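Local coordinates for protein disulfide oxidoreductase (Xylella fastidiosa, PDB 2REM) that probably acts as a thiol-disulfide oxidoreductase of the DsbA subfamily, exchanging disulfide bonds with proteins in the periplasm, at residues G25-V30 with A55-F60; V30-Y35 with V154-I159; T92-A97 with A115-G120. All coordinates share one frame; numbering follows the deposited sequence.

Contact 1: G25-V30 with A55-F60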
# COMPACT_ATOMS: atom_id res chain seq x y z
N GLY A 25 -16.49 8.26 9.30
CA GLY A 25 -15.83 8.94 10.43
C GLY A 25 -14.29 8.94 10.45
O GLY A 25 -13.67 9.73 11.17
N LYS A 26 -13.68 8.09 9.63
CA LYS A 26 -12.22 7.89 9.65
C LYS A 26 -11.44 8.84 8.74
O LYS A 26 -11.99 9.40 7.77
CB LYS A 26 -11.86 6.45 9.27
CG LYS A 26 -12.48 5.37 10.14
CD LYS A 26 -11.79 5.21 11.47
CE LYS A 26 -12.64 4.38 12.41
NZ LYS A 26 -11.82 3.74 13.50
N ILE A 27 -10.16 9.01 9.05
CA ILE A 27 -9.22 9.63 8.14
C ILE A 27 -8.43 8.49 7.51
O ILE A 27 -7.70 7.76 8.19
CB ILE A 27 -8.27 10.61 8.84
CG1 ILE A 27 -9.06 11.69 9.59
CG2 ILE A 27 -7.29 11.20 7.80
CD1 ILE A 27 -8.28 12.44 10.65
N GLU A 28 -8.61 8.33 6.21
CA GLU A 28 -7.95 7.25 5.52
C GLU A 28 -6.58 7.70 5.10
O GLU A 28 -6.42 8.78 4.52
CB GLU A 28 -8.76 6.81 4.31
CG GLU A 28 -8.10 5.70 3.53
CD GLU A 28 -8.86 5.40 2.28
OE1 GLU A 28 -8.59 6.08 1.26
OE2 GLU A 28 -9.73 4.50 2.32
N VAL A 29 -5.59 6.90 5.44
CA VAL A 29 -4.25 7.09 4.96
C VAL A 29 -3.88 5.83 4.23
O VAL A 29 -3.73 4.77 4.83
CB VAL A 29 -3.26 7.35 6.11
CG1 VAL A 29 -1.86 7.57 5.56
CG2 VAL A 29 -3.71 8.61 6.90
N VAL A 30 -3.73 5.96 2.92
CA VAL A 30 -3.29 4.86 2.08
C VAL A 30 -1.83 5.03 1.74
O VAL A 30 -1.36 6.14 1.46
CB VAL A 30 -4.16 4.75 0.78
CG1 VAL A 30 -3.47 3.85 -0.29
CG2 VAL A 30 -5.54 4.24 1.12
N ALA A 55 -3.93 7.89 16.02
CA ALA A 55 -5.21 7.85 16.74
C ALA A 55 -6.20 6.90 16.06
O ALA A 55 -5.98 6.47 14.92
CB ALA A 55 -5.80 9.26 16.90
N LYS A 56 -7.28 6.57 16.76
CA LYS A 56 -8.22 5.54 16.28
C LYS A 56 -9.02 5.97 15.06
O LYS A 56 -9.52 5.13 14.31
CB LYS A 56 -9.20 5.13 17.38
CG LYS A 56 -8.59 4.31 18.52
CD LYS A 56 -9.45 4.45 19.80
CE LYS A 56 -10.43 3.29 20.00
NZ LYS A 56 -10.88 2.66 18.71
N ASP A 57 -9.15 7.28 14.87
CA ASP A 57 -9.84 7.80 13.69
C ASP A 57 -9.02 7.67 12.40
O ASP A 57 -9.52 7.95 11.31
CB ASP A 57 -10.29 9.25 13.92
CG ASP A 57 -9.14 10.21 14.15
OD1 ASP A 57 -7.99 9.75 14.29
OD2 ASP A 57 -9.40 11.43 14.21
N VAL A 58 -7.76 7.26 12.51
CA VAL A 58 -6.95 6.94 11.31
C VAL A 58 -7.17 5.50 10.85
O VAL A 58 -7.01 4.54 11.62
CB VAL A 58 -5.43 7.26 11.47
CG1 VAL A 58 -4.63 6.87 10.20
CG2 VAL A 58 -5.21 8.74 11.76
N ARG A 59 -7.57 5.34 9.59
CA ARG A 59 -7.59 4.03 8.96
C ARG A 59 -6.40 3.97 8.00
O ARG A 59 -6.39 4.61 6.96
CB ARG A 59 -8.90 3.76 8.22
CG ARG A 59 -8.98 2.37 7.61
CD ARG A 59 -10.35 2.11 6.99
NE ARG A 59 -10.54 2.93 5.80
CZ ARG A 59 -11.61 3.69 5.56
NH1 ARG A 59 -12.63 3.71 6.41
NH2 ARG A 59 -11.66 4.40 4.42
N PHE A 60 -5.39 3.21 8.39
CA PHE A 60 -4.19 3.09 7.57
C PHE A 60 -4.30 1.84 6.71
O PHE A 60 -4.49 0.73 7.22
CB PHE A 60 -2.95 3.06 8.47
CG PHE A 60 -1.70 2.67 7.75
CD1 PHE A 60 -1.29 3.35 6.63
CD2 PHE A 60 -0.93 1.61 8.22
CE1 PHE A 60 -0.14 2.97 5.95
CE2 PHE A 60 0.24 1.22 7.55
CZ PHE A 60 0.62 1.91 6.42
O HOH W 1 -9.03 2.23 3.51

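Contact 2: V30-Y35 with V154-I159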
# COMPACT_ATOMS: atom_id res chain seq x y z
N VAL A 30 -3.73 5.96 2.92
CA VAL A 30 -3.29 4.86 2.08
C VAL A 30 -1.83 5.03 1.74
O VAL A 30 -1.36 6.14 1.46
CB VAL A 30 -4.16 4.75 0.78
CG1 VAL A 30 -3.47 3.85 -0.29
CG2 VAL A 30 -5.54 4.24 1.12
N GLU A 31 -1.09 3.92 1.82
CA GLU A 31 0.21 3.82 1.15
C GLU A 31 0.06 2.93 -0.07
O GLU A 31 -0.26 1.74 0.07
CB GLU A 31 1.28 3.18 2.03
CG GLU A 31 2.67 3.25 1.37
CD GLU A 31 3.62 2.11 1.77
OE1 GLU A 31 3.15 1.07 2.26
OE2 GLU A 31 4.84 2.28 1.59
N ILE A 32 0.29 3.51 -1.24
CA ILE A 32 0.43 2.75 -2.47
C ILE A 32 1.88 2.30 -2.48
O ILE A 32 2.80 3.11 -2.37
CB ILE A 32 0.10 3.59 -3.73
CG1 ILE A 32 -1.32 4.18 -3.61
CG2 ILE A 32 0.32 2.76 -5.02
CD1 ILE A 32 -1.71 5.09 -4.78
N PHE A 33 2.06 0.98 -2.49
CA PHE A 33 3.39 0.40 -2.40
C PHE A 33 3.48 -0.73 -3.44
O PHE A 33 2.46 -1.23 -3.93
CB PHE A 33 3.60 -0.22 -1.00
CG PHE A 33 2.93 -1.57 -0.87
CD1 PHE A 33 3.66 -2.75 -1.06
CD2 PHE A 33 1.57 -1.65 -0.63
CE1 PHE A 33 3.03 -3.97 -1.01
CE2 PHE A 33 0.95 -2.88 -0.56
CZ PHE A 33 1.67 -4.03 -0.75
N GLY A 34 4.70 -1.11 -3.75
CA GLY A 34 4.94 -2.38 -4.43
C GLY A 34 6.02 -3.14 -3.68
O GLY A 34 7.00 -2.56 -3.22
N TYR A 35 5.85 -4.45 -3.57
CA TYR A 35 6.89 -5.33 -3.04
C TYR A 35 8.20 -5.24 -3.82
O TYR A 35 9.28 -5.40 -3.26
CB TYR A 35 6.38 -6.78 -3.01
CG TYR A 35 5.48 -7.10 -1.83
CD1 TYR A 35 5.87 -6.79 -0.52
CD2 TYR A 35 4.27 -7.77 -2.02
CE1 TYR A 35 5.07 -7.10 0.55
CE2 TYR A 35 3.46 -8.10 -0.94
CZ TYR A 35 3.87 -7.75 0.34
OH TYR A 35 3.12 -8.06 1.42
N VAL A 154 3.17 9.07 -8.99
CA VAL A 154 4.41 8.90 -9.73
C VAL A 154 5.30 8.13 -8.75
O VAL A 154 5.91 8.71 -7.83
CB VAL A 154 5.01 10.27 -10.14
CG1 VAL A 154 6.44 10.13 -10.64
CG2 VAL A 154 4.16 10.92 -11.20
N GLY A 155 5.33 6.82 -8.92
CA GLY A 155 6.22 5.99 -8.14
C GLY A 155 5.66 5.68 -6.76
O GLY A 155 4.54 6.09 -6.40
N THR A 156 6.46 4.95 -6.00
CA THR A 156 6.07 4.44 -4.71
C THR A 156 7.28 4.59 -3.80
O THR A 156 8.41 4.68 -4.28
CB THR A 156 5.70 2.93 -4.83
OG1 THR A 156 6.79 2.23 -5.44
CG2 THR A 156 4.43 2.73 -5.65
N PRO A 157 7.07 4.64 -2.47
CA PRO A 157 5.75 4.67 -1.85
C PRO A 157 5.03 6.00 -2.08
O PRO A 157 5.67 7.05 -2.18
CB PRO A 157 6.06 4.55 -0.36
CG PRO A 157 7.44 5.13 -0.22
CD PRO A 157 8.14 4.63 -1.46
N THR A 158 3.72 5.94 -2.13
CA THR A 158 2.93 7.16 -2.23
C THR A 158 1.86 7.11 -1.16
O THR A 158 1.08 6.15 -1.07
CB THR A 158 2.29 7.30 -3.61
OG1 THR A 158 3.32 7.56 -4.56
CG2 THR A 158 1.29 8.45 -3.65
N ILE A 159 1.83 8.15 -0.35
CA ILE A 159 0.83 8.30 0.69
C ILE A 159 -0.31 9.18 0.17
O ILE A 159 -0.07 10.25 -0.43
CB ILE A 159 1.42 8.92 1.97
CG1 ILE A 159 2.56 8.04 2.52
CG2 ILE A 159 0.29 9.17 3.00
CD1 ILE A 159 2.12 6.62 2.92

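Contact 3: T92-A97 with A115-G120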
# COMPACT_ATOMS: atom_id res chain seq x y z
N THR A 92 7.02 -7.73 5.68
CA THR A 92 8.47 -7.47 5.81
C THR A 92 9.26 -8.60 5.18
O THR A 92 10.20 -8.36 4.43
CB THR A 92 8.85 -7.34 7.28
OG1 THR A 92 8.13 -6.22 7.83
CG2 THR A 92 10.37 -7.13 7.44
N ALA A 93 8.85 -9.84 5.48
CA ALA A 93 9.53 -11.00 4.91
C ALA A 93 9.48 -11.01 3.38
O ALA A 93 10.46 -11.41 2.71
CB ALA A 93 8.92 -12.28 5.48
N MET A 94 8.36 -10.59 2.80
CA MET A 94 8.28 -10.53 1.35
C MET A 94 9.28 -9.50 0.81
O MET A 94 10.01 -9.78 -0.12
CB MET A 94 6.86 -10.27 0.83
CG MET A 94 6.82 -10.11 -0.69
SD MET A 94 7.38 -11.59 -1.58
CE MET A 94 5.86 -12.50 -1.53
N PHE A 95 9.30 -8.30 1.38
CA PHE A 95 10.31 -7.30 0.99
C PHE A 95 11.73 -7.85 1.11
O PHE A 95 12.57 -7.71 0.20
CB PHE A 95 10.19 -6.05 1.88
CG PHE A 95 9.07 -5.13 1.53
CD1 PHE A 95 8.98 -4.55 0.26
CD2 PHE A 95 8.15 -4.75 2.50
CE1 PHE A 95 7.97 -3.64 -0.03
CE2 PHE A 95 7.12 -3.87 2.22
CZ PHE A 95 7.02 -3.31 0.94
N GLU A 96 12.00 -8.50 2.24
CA GLU A 96 13.30 -9.08 2.48
C GLU A 96 13.63 -10.20 1.47
O GLU A 96 14.72 -10.21 0.92
CB GLU A 96 13.38 -9.52 3.94
CG GLU A 96 14.36 -10.59 4.23
CD GLU A 96 14.43 -10.87 5.71
OE1 GLU A 96 13.36 -11.13 6.31
OE2 GLU A 96 15.56 -10.79 6.27
N ALA A 97 12.66 -11.07 1.19
CA ALA A 97 12.83 -12.15 0.20
C ALA A 97 13.25 -11.58 -1.15
O ALA A 97 14.10 -12.14 -1.82
CB ALA A 97 11.53 -12.90 0.04
N ALA A 115 3.46 -19.39 -4.08
CA ALA A 115 2.83 -20.38 -3.21
C ALA A 115 3.86 -20.95 -2.25
O ALA A 115 3.55 -21.20 -1.08
CB ALA A 115 2.14 -21.48 -4.01
N VAL A 116 5.10 -21.16 -2.72
CA VAL A 116 6.15 -21.71 -1.86
C VAL A 116 6.40 -20.72 -0.74
O VAL A 116 6.47 -21.11 0.40
CB VAL A 116 7.45 -22.05 -2.64
CG1 VAL A 116 8.60 -22.37 -1.70
CG2 VAL A 116 7.20 -23.24 -3.57
N PHE A 117 6.48 -19.43 -1.08
CA PHE A 117 6.70 -18.40 -0.09
C PHE A 117 5.61 -18.43 0.99
O PHE A 117 5.91 -18.51 2.20
CB PHE A 117 6.76 -17.01 -0.75
CG PHE A 117 6.90 -15.90 0.23
CD1 PHE A 117 8.15 -15.57 0.74
CD2 PHE A 117 5.77 -15.26 0.73
CE1 PHE A 117 8.29 -14.56 1.68
CE2 PHE A 117 5.91 -14.23 1.69
CZ PHE A 117 7.18 -13.89 2.15
N TYR A 118 4.35 -18.39 0.56
CA TYR A 118 3.24 -18.34 1.49
C TYR A 118 3.02 -19.66 2.22
O TYR A 118 2.46 -19.68 3.32
CB TYR A 118 1.98 -17.81 0.78
CG TYR A 118 2.16 -16.35 0.46
CD1 TYR A 118 2.16 -15.40 1.49
CD2 TYR A 118 2.36 -15.91 -0.84
CE1 TYR A 118 2.35 -14.04 1.23
CE2 TYR A 118 2.55 -14.53 -1.14
CZ TYR A 118 2.54 -13.62 -0.09
OH TYR A 118 2.69 -12.29 -0.36
N ALA A 119 3.51 -20.76 1.63
CA ALA A 119 3.51 -22.05 2.33
C ALA A 119 4.22 -21.92 3.68
O ALA A 119 3.90 -22.63 4.63
CB ALA A 119 4.17 -23.13 1.49
N GLY A 120 5.17 -20.99 3.77
CA GLY A 120 5.90 -20.76 5.00
C GLY A 120 5.00 -20.14 6.06
O GLY A 120 5.31 -20.22 7.25

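Contact 1: G25-V30 with A55-F60
Ile27, Glu28 and Val29 pair in parallel with Val58, Arg59 and Phe60, the short strand axes 4.6 Å apart at their closest and inclined by 23°. The backbone bonds pass alternately across the gap: Ile27 N donates to Asp57 O at a short 2.6 Å, Arg59 N to Ile27 O, and Val29 N to Arg59 O. Just ahead of the strands, the bent Lys26 side chain passes Asp57 O and sets NZ on Lys56 O (2.8 Å), gripping the turn that leads into strand 58-64.

Glu28 and Arg59 share one face of the sheet. Arg59 NH2 meets Glu28 OE2 at 2.9 Å in a nearly straight salt bridge; the acceptor lies in the guanidinium plane, whereas the donor sits above the carboxylate plane, the two groups being turned 70° apart. Arg59 can turn its guanidinium back over the first strand because its chain bends at chi3 (69°). A water completes the clasp, donating to Glu28 OE2 (2.7 Å) and accepting from Arg59 NE (2.8 Å). The carboxylate of this buried glutamate is also bound by the backbone N of Phe20 and Ala21, and Arg59 NH1 reaches Pro22 O, so the ion pair ties the 20-22 loop to the sheet.

The side chains on the other face, those of Ile27, Val29, Val58 and Phe60, are apolar. Val29 CG2 packs on Val58 CG1 (3.8 Å), while Phe60 lays CD1 against the backbone, 3.3 Å from Val29 O; helices 38-52 and 172-190 cover these side chains. Asp57, beside Ile27 CD1, directs its carboxylate to Arg187 of helix 172-190. Joined through helix 38-52, the two strands form the beta-alpha-beta crossover of the thioredoxin fold.

Contact 2: V30-Y35 with V154-I159
Val30 O receives the CA-H of Ile159 (CA to O, 3.2 Å) where strand 27-33 meets the cis-proline loop and strand 158-161 of the thioredoxin fold, running antiparallel. Glu31 forms a non-hydrogen-bonded pair with Ile159, whose CD1 curls back onto Glu31 CB (3.7 Å). With CG anti to its backbone N (chi1 -173°), Glu31 stretches along the sheet and brings OE2 against Pro157 CB at 3.2 Å; Phe43 of helix 38-52 touches both residues. Ile32 makes the hydrogen-bonded pair: its N donates to Thr158 O (2.8 Å) and its O accepts from Thr158 N (3.0 Å), both donors lying in the carbonyl planes. On the sheet face that Ile32 shares with Thr158, Ile32 CG2 lies near the methyl of Thr156.

Phe33 and Gly34 carry the chain past Thr156, whose CG2 is 4.1 Å from Phe33 CA. The peptide between Thr156 and Pro157 is cis, as in thioredoxin relatives, and Thr156 also touches Cys37 and Cys40 of the CxxC pair, consistent with a place beside the redox centre. The bend before the strand is closed by Thr158, whose OG1 donates to Gly155 O at 2.7 Å.

Contact 3: T92-A97 with A115-G120
Phe117 is the bump that bridges helices 87-101 and 111-119, two helices of the all-helical part that DsbA proteins add to the thioredoxin fold. The local axes stay 11.7 Å apart and run at 134° to one another, so the backbones do not meet and side chains span the gap. The Phe117 ring, carried out by a CG anti to the backbone N (chi1 176°), enters a shallow hollow formed by Ala93, Met94 and Ala97. The floor of the hollow is helix backbone, Phe117 CZ lying 3.6 Å from Met94 CA; the alanine methyls flank it, Ala93 CB 4.1 Å from Phe117 CZ and Ala97 CB 4.0 Å from Phe117 CE1. At its far end the ring presents an edge to Ala93 C.

Met94 closes the hollow over one ring face. Its chain bends at chi2 and chi3, folding the thioether across the aromatic surface in a Met-aromatic contact: SD stands 4.3 Å from the Phe117 ring centroid, only 7° off the normal, while CE makes a CH-pi contact nearer the rim. The same methyl sits in the corner where the two aromatic side chains of the second helix meet, for Tyr118 lies beside Phe117 and takes the edge of that ring, at CD2, over the centre of its own face. Tyr118 is backed in turn by Phe128 and by Ala77 and Ala81 of helix 71-83, while Tyr121 meets the Phe117 ring. No hydrogen bond joins the two segments; the contact rests on shape and apolar surface, and on its Tyr118 side Met94 CE comes to 3.4 Å from Tyr118 OH.

From the N terminus, residues 25-30 open contact 1, and the same strand runs on through the shared Val30 into contact 2. Contact 1 closes first, at 55-60, after one helix. Contact 2 stays open through strand 58-64 and the run of helices up to 135-151, closing at 154-159, so the two cross along the chain; within that loop contact 3 closes a short one of its own, from 92-97 to 115-120. In space, contacts 1 and 2 lie along opposite edges of strand 27-33 and meet where Val29 CG1 packs on Ile159 CG2 (3.7 Å). Contact 3 lies beyond the strand's C-terminal end, where Tyr35 CD1 touches Met94 CG (3.5 Å), linking the thioredoxin sheet to the helical part.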